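Long-range contacts in prolyl 4-hydroxylase alpha subunit Fe(2+) 2OG dioxygenase domain-containing protein (Burkholderia ambifaria, PDB 3W20), which probably acts as a 2-oxoglutarate-dependent dioxygenase that oxidises N-substituted L-amino acids, with zinc held at its metal site in this crystal: residues R141-F146 against S253-M258; G179-I184 against L230-G235. One frame throughout, in Å; residues are numbered along the deposited sequence.

Interaction 1 of 2, residues R141-F146 against S253-M258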
loop_
_atom_site.group_PDB
_atom_site.type_symbol
_atom_site.label_atom_id
_atom_site.label_comp_id
_atom_site.label_asym_id
_atom_site.label_seq_id
_atom_site.Cartn_x
_atom_site.Cartn_y
_atom_site.Cartn_z
ATOM N N ARG A 141 -10.844 13.160 -14.028
ATOM C CA ARG A 141 -11.136 12.100 -15.004
ATOM C C ARG A 141 -11.238 12.787 -16.337
ATOM O O ARG A 141 -11.992 13.794 -16.498
ATOM C CB ARG A 141 -12.475 11.377 -14.644
ATOM C CG ARG A 141 -12.405 10.491 -13.365
ATOM C CD ARG A 141 -13.791 10.279 -12.737
ATOM N NE ARG A 141 -13.761 9.678 -11.391
ATOM C CZ ARG A 141 -14.833 9.479 -10.640
ATOM N NH1 ARG A 141 -14.707 8.893 -9.397
ATOM N NH2 ARG A 141 -16.044 9.873 -11.091
ATOM N N VAL A 142 -10.474 12.290 -17.303
ATOM C CA VAL A 142 -10.549 12.748 -18.703
ATOM C C VAL A 142 -11.208 11.609 -19.523
ATOM O O VAL A 142 -10.769 10.460 -19.481
ATOM C CB VAL A 142 -9.133 13.108 -19.250
ATOM C CG1 VAL A 142 -9.192 13.534 -20.700
ATOM C CG2 VAL A 142 -8.484 14.211 -18.390
ATOM N N TYR A 143 -12.283 11.919 -20.232
ATOM C CA TYR A 143 -12.962 10.923 -21.081
ATOM C C TYR A 143 -12.663 11.380 -22.527
ATOM O O TYR A 143 -13.199 12.407 -22.931
ATOM C CB TYR A 143 -14.475 10.952 -20.822
ATOM C CG TYR A 143 -14.835 10.470 -19.422
ATOM C CD1 TYR A 143 -15.127 9.131 -19.188
ATOM C CD2 TYR A 143 -14.825 11.347 -18.324
ATOM C CE1 TYR A 143 -15.428 8.644 -17.920
ATOM C CE2 TYR A 143 -15.108 10.866 -17.046
ATOM C CZ TYR A 143 -15.430 9.527 -16.848
ATOM O OH TYR A 143 -15.716 9.023 -15.603
ATOM N N GLU A 144 -11.776 10.673 -23.255
ATOM C CA GLU A 144 -11.517 10.981 -24.702
ATOM C C GLU A 144 -12.506 10.185 -25.556
ATOM O O GLU A 144 -12.884 9.065 -25.168
ATOM C CB GLU A 144 -10.080 10.673 -25.158
ATOM C CG GLU A 144 -8.953 11.467 -24.480
ATOM C CD GLU A 144 -8.942 12.976 -24.781
ATOM O OE1 GLU A 144 -9.840 13.490 -25.486
ATOM O OE2 GLU A 144 -8.023 13.677 -24.288
ATOM N N PRO A 145 -12.958 10.768 -26.683
ATOM C CA PRO A 145 -13.824 10.111 -27.659
ATOM C C PRO A 145 -13.478 8.634 -27.897
ATOM O O PRO A 145 -12.333 8.311 -28.162
ATOM C CB PRO A 145 -13.561 10.922 -28.921
ATOM C CG PRO A 145 -13.366 12.308 -28.396
ATOM C CD PRO A 145 -12.743 12.185 -27.041
ATOM N N PHE A 146 -14.482 7.768 -27.799
ATOM C CA PHE A 146 -14.306 6.322 -27.898
ATOM C C PHE A 146 -15.533 5.862 -28.655
ATOM O O PHE A 146 -16.658 6.098 -28.200
ATOM C CB PHE A 146 -14.200 5.711 -26.471
ATOM C CG PHE A 146 -13.963 4.216 -26.429
ATOM C CD1 PHE A 146 -13.048 3.601 -27.277
ATOM C CD2 PHE A 146 -14.642 3.423 -25.489
ATOM C CE1 PHE A 146 -12.841 2.229 -27.216
ATOM C CE2 PHE A 146 -14.441 2.051 -25.411
ATOM C CZ PHE A 146 -13.535 1.451 -26.282
ATOM N N SER A 253 -16.476 14.488 -28.035
ATOM C CA SER A 253 -15.250 15.254 -27.757
ATOM C C SER A 253 -14.912 15.130 -26.272
ATOM O O SER A 253 -15.638 14.461 -25.508
ATOM C CB SER A 253 -15.408 16.708 -28.162
ATOM O OG SER A 253 -16.525 17.320 -27.539
ATOM N N THR A 254 -13.831 15.784 -25.863
ATOM C CA THR A 254 -13.363 15.662 -24.481
ATOM C C THR A 254 -14.417 16.062 -23.413
ATOM O O THR A 254 -15.016 17.162 -23.457
ATOM C CB THR A 254 -12.007 16.386 -24.276
ATOM O OG1 THR A 254 -11.077 15.932 -25.289
ATOM C CG2 THR A 254 -11.437 16.037 -22.890
ATOM N N ARG A 255 -14.567 15.157 -22.429
ATOM C CA ARG A 255 -15.432 15.388 -21.252
ATOM C C ARG A 255 -14.472 15.376 -20.045
ATOM O O ARG A 255 -13.615 14.498 -19.958
ATOM C CB ARG A 255 -16.489 14.275 -21.156
ATOM C CG ARG A 255 -17.533 14.402 -20.032
ATOM C CD ARG A 255 -18.425 13.172 -20.082
ATOM N NE ARG A 255 -19.368 13.073 -18.953
ATOM C CZ ARG A 255 -19.226 12.262 -17.886
ATOM N NH1 ARG A 255 -18.200 11.413 -17.763
ATOM N NH2 ARG A 255 -20.184 12.263 -16.951
ATOM N N ARG A 256 -14.569 16.372 -19.164
ATOM C CA ARG A 256 -13.789 16.293 -17.927
ATOM C C ARG A 256 -14.705 16.316 -16.707
ATOM O O ARG A 256 -15.621 17.127 -16.669
ATOM C CB ARG A 256 -12.804 17.467 -17.871
ATOM C CG ARG A 256 -11.652 17.245 -18.842
ATOM C CD ARG A 256 -10.650 18.356 -18.756
ATOM N NE ARG A 256 -11.238 19.638 -19.079
ATOM C CZ ARG A 256 -10.911 20.736 -18.445
ATOM N NH1 ARG A 256 -10.004 20.666 -17.473
ATOM N NH2 ARG A 256 -11.477 21.874 -18.763
ATOM N N THR A 257 -14.430 15.423 -15.743
ATOM C CA THR A 257 -15.150 15.385 -14.444
ATOM C C THR A 257 -14.123 15.181 -13.325
ATOM O O THR A 257 -12.958 14.788 -13.599
ATOM C CB THR A 257 -16.205 14.233 -14.362
ATOM O OG1 THR A 257 -15.504 13.013 -14.338
ATOM C CG2 THR A 257 -17.126 14.250 -15.613
HETATM N N MSE A 258 -14.532 15.434 -12.075
HETATM C CA MSE A 258 -13.749 15.133 -10.919
HETATM C C MSE A 258 -14.661 14.287 -10.080
HETATM O O MSE A 258 -15.817 14.680 -9.901
HETATM C CB MSE A 258 -13.825 16.555 -10.233
HETATM C CG MSE A 258 -12.730 16.878 -9.331
HETATM SE SE MSE A 258 -12.989 18.859 -9.288
HETATM C CE MSE A 258 -12.194 19.187 -10.918
#
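Arg141 pairs with Thr257 at one end of an antiparallel ladder, its N giving a hydrogen bond to Thr257 O at 2.7 Å and its O taking one from Thr257 N. CB and CD of Arg141 both pass close to Thr257 OG1, a buried hydroxyl with no hydrogen-bond partner in this model, which lacks 2-oxoglutarate, while the guanidinium runs on to Thr139 and a salt bridge with Asp273. Val142, on the other face of the sheet, sits in a non-hydrogen-bonded pair with Arg256 and touches Thr254 CG2 through CG1 (4.0 Å). Tyr143 and Arg255 form the next hydrogen-bonded pair, and their side chains run side by side in the same direction. The extended chain of Arg255, with CG anti to the backbone N (chi1 -176°), carries its guanidinium out alongside the ring, and a turn at its end (chi4 -103°) brings NH1 over one face of Tyr143, 3.2 Å from CE2, in a cation-pi contact with the planes 65° apart; Thr257 OG1 meets the ring edge. Past the strand, Glu144 bends back so that OE1 accepts a hydrogen bond from Thr254 OG1 (2.7 Å), and Pro145 CG packs on Ser253 CA. Arg141, Tyr143, Arg255 and Thr257, on one face, are 2-oxoglutarate-binding residues of this double-stranded beta-helix dioxygenase.

Interaction 2 of 2, residues G179-I184 against L230-G235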
loop_
_atom_site.group_PDB
_atom_site.type_symbol
_atom_site.label_atom_id
_atom_site.label_comp_id
_atom_site.label_asym_id
_atom_site.label_seq_id
_atom_site.Cartn_x
_atom_site.Cartn_y
_atom_site.Cartn_z
ATOM N N GLY A 179 -21.799 7.535 -5.528
ATOM C CA GLY A 179 -20.770 8.155 -6.381
ATOM C C GLY A 179 -21.103 9.655 -6.417
ATOM O O GLY A 179 -22.296 10.035 -6.323
ATOM N N GLY A 180 -20.079 10.512 -6.525
ATOM C CA GLY A 180 -20.322 11.960 -6.609
ATOM C C GLY A 180 -19.345 12.446 -7.672
ATOM O O GLY A 180 -18.099 12.218 -7.517
ATOM N N PHE A 181 -19.829 13.088 -8.763
ATOM C CA PHE A 181 -18.825 13.666 -9.682
ATOM C C PHE A 181 -19.320 15.007 -10.183
ATOM O O PHE A 181 -20.555 15.208 -10.411
ATOM C CB PHE A 181 -18.527 12.705 -10.867
ATOM C CG PHE A 181 -19.742 12.404 -11.766
ATOM C CD1 PHE A 181 -20.006 13.174 -12.904
ATOM C CD2 PHE A 181 -20.624 11.330 -11.462
ATOM C CE1 PHE A 181 -21.109 12.894 -13.735
ATOM C CE2 PHE A 181 -21.718 11.059 -12.276
ATOM C CZ PHE A 181 -21.998 11.821 -13.432
ATOM N N LEU A 182 -18.376 15.938 -10.226
ATOM C CA LEU A 182 -18.646 17.317 -10.664
ATOM C C LEU A 182 -18.194 17.370 -12.137
ATOM O O LEU A 182 -17.083 16.945 -12.448
ATOM C CB LEU A 182 -17.790 18.270 -9.845
ATOM C CG LEU A 182 -17.824 19.735 -10.379
ATOM C CD1 LEU A 182 -19.220 20.385 -10.320
ATOM C CD2 LEU A 182 -16.863 20.514 -9.472
ATOM N N THR A 183 -19.088 17.823 -13.025
ATOM C CA THR A 183 -18.724 17.894 -14.466
ATOM C C THR A 183 -18.071 19.275 -14.661
ATOM O O THR A 183 -18.556 20.302 -14.155
ATOM C CB THR A 183 -19.965 17.658 -15.365
ATOM O OG1 THR A 183 -20.443 16.316 -15.126
ATOM C CG2 THR A 183 -19.534 17.667 -16.871
ATOM N N ILE A 184 -16.943 19.225 -15.339
ATOM C CA ILE A 184 -16.115 20.433 -15.610
ATOM C C ILE A 184 -16.212 20.854 -17.093
ATOM O O ILE A 184 -16.442 22.043 -17.369
ATOM C CB ILE A 184 -14.646 20.169 -15.219
ATOM C CG1 ILE A 184 -14.528 19.959 -13.683
ATOM C CG2 ILE A 184 -13.761 21.371 -15.582
ATOM C CD1 ILE A 184 -14.946 21.121 -12.809
ATOM N N LEU A 230 -29.448 10.812 -17.432
ATOM C CA LEU A 230 -28.987 12.060 -16.870
ATOM C C LEU A 230 -28.016 12.696 -17.885
ATOM O O LEU A 230 -27.330 11.944 -18.575
ATOM C CB LEU A 230 -28.149 11.725 -15.616
ATOM C CG LEU A 230 -28.860 11.118 -14.413
ATOM C CD1 LEU A 230 -27.875 10.909 -13.278
ATOM C CD2 LEU A 230 -29.934 12.100 -13.985
ATOM N N LYS A 231 -28.057 14.019 -18.029
ATOM C CA LYS A 231 -27.092 14.726 -18.868
ATOM C C LYS A 231 -26.522 15.851 -18.018
ATOM O O LYS A 231 -26.932 17.020 -18.144
ATOM C CB LYS A 231 -27.805 15.361 -20.096
ATOM C CG LYS A 231 -28.513 14.425 -21.077
ATOM C CD LYS A 231 -27.570 13.597 -21.929
ATOM C CE LYS A 231 -28.304 13.108 -23.206
ATOM N NZ LYS A 231 -27.477 12.272 -24.110
ATOM N N PRO A 232 -25.628 15.535 -17.083
ATOM C CA PRO A 232 -25.118 16.573 -16.177
ATOM C C PRO A 232 -24.286 17.587 -17.029
ATOM O O PRO A 232 -23.550 17.174 -17.959
ATOM C CB PRO A 232 -24.223 15.791 -15.188
ATOM C CG PRO A 232 -24.568 14.373 -15.364
ATOM C CD PRO A 232 -25.077 14.203 -16.792
ATOM N N GLN A 233 -24.412 18.847 -16.691
ATOM C CA GLN A 233 -23.762 19.940 -17.431
ATOM C C GLN A 233 -22.572 20.446 -16.656
ATOM O O GLN A 233 -22.504 20.327 -15.429
ATOM C CB GLN A 233 -24.761 21.082 -17.635
ATOM C CG GLN A 233 -26.028 20.622 -18.400
ATOM C CD GLN A 233 -25.644 20.125 -19.785
ATOM O OE1 GLN A 233 -25.823 18.949 -20.166
ATOM N NE2 GLN A 233 -25.035 21.008 -20.531
ATOM N N PRO A 234 -21.620 21.090 -17.364
ATOM C CA PRO A 234 -20.613 21.850 -16.575
ATOM C C PRO A 234 -21.149 22.630 -15.365
ATOM O O PRO A 234 -22.119 23.404 -15.463
ATOM C CB PRO A 234 -19.943 22.781 -17.636
ATOM C CG PRO A 234 -20.105 21.983 -18.893
ATOM C CD PRO A 234 -21.455 21.291 -18.821
ATOM N N GLY A 235 -20.548 22.355 -14.181
ATOM C CA GLY A 235 -20.862 23.072 -12.949
ATOM C C GLY A 235 -21.825 22.232 -12.103
ATOM O O GLY A 235 -22.044 22.526 -10.931
#
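This is a buried contact of a strand with a loop, inside the double-stranded beta-helix: strand 178-185 receives residues 230-235, the connection that leads from strand 227-230 into strand 236-241. The touching parts run 63° apart; a single backbone hydrogen bond joins them, and the rest is packing, largely of side chains. Phe181 CE1 and CZ each lie 4.1 Å from Pro232 CG, the side chains crossing at about a right angle. This ring also packs on Arg255 of the 2-oxoglutarate site, so the same ring links the loop to a residue of that site. Thr183, whose CB points at the loop, is wrapped by it: OG1 meets Pro232 CB at 3.8 Å, CB faces Gln233 O, and CG2, anti to the backbone N, reaches Pro234 N at 4.0 Å. Pro234 CB in turn rests on Ile184 O (3.6 Å). Leu182 brings CD1 to Gly235 O. Gly235, which carries no side chain, has a positive phi. Its N closes the contact with a 2.9 Å bond to Thr183 O, almost straight at 178° though the donor lies 30° from the carbonyl plane, and the same oxygen receives a CA-H...O contact from Pro234 CA.

Overall arrangement
From the N terminus, strand 139-143 comes first, followed by strand 178-185, the loop 230-235 and finally strand 255-265. Interaction 1 closes the long loop from 146 to 253, and interaction 2 closes a shorter one, from 184 to 230, nested wholly within it. The two contacts meet where strands 255-265 and 178-185 are neighbours in one sheet, in which strand 255-265 lies between strands 139-143 and 178-185: Arg256 O to Ile184 N and Met258 O to Leu182 N are probable hydrogen bonds between them. Together they tie the 2-oxoglutarate-binding strands, through strand 178-185, to the loop leading into strand 236-241.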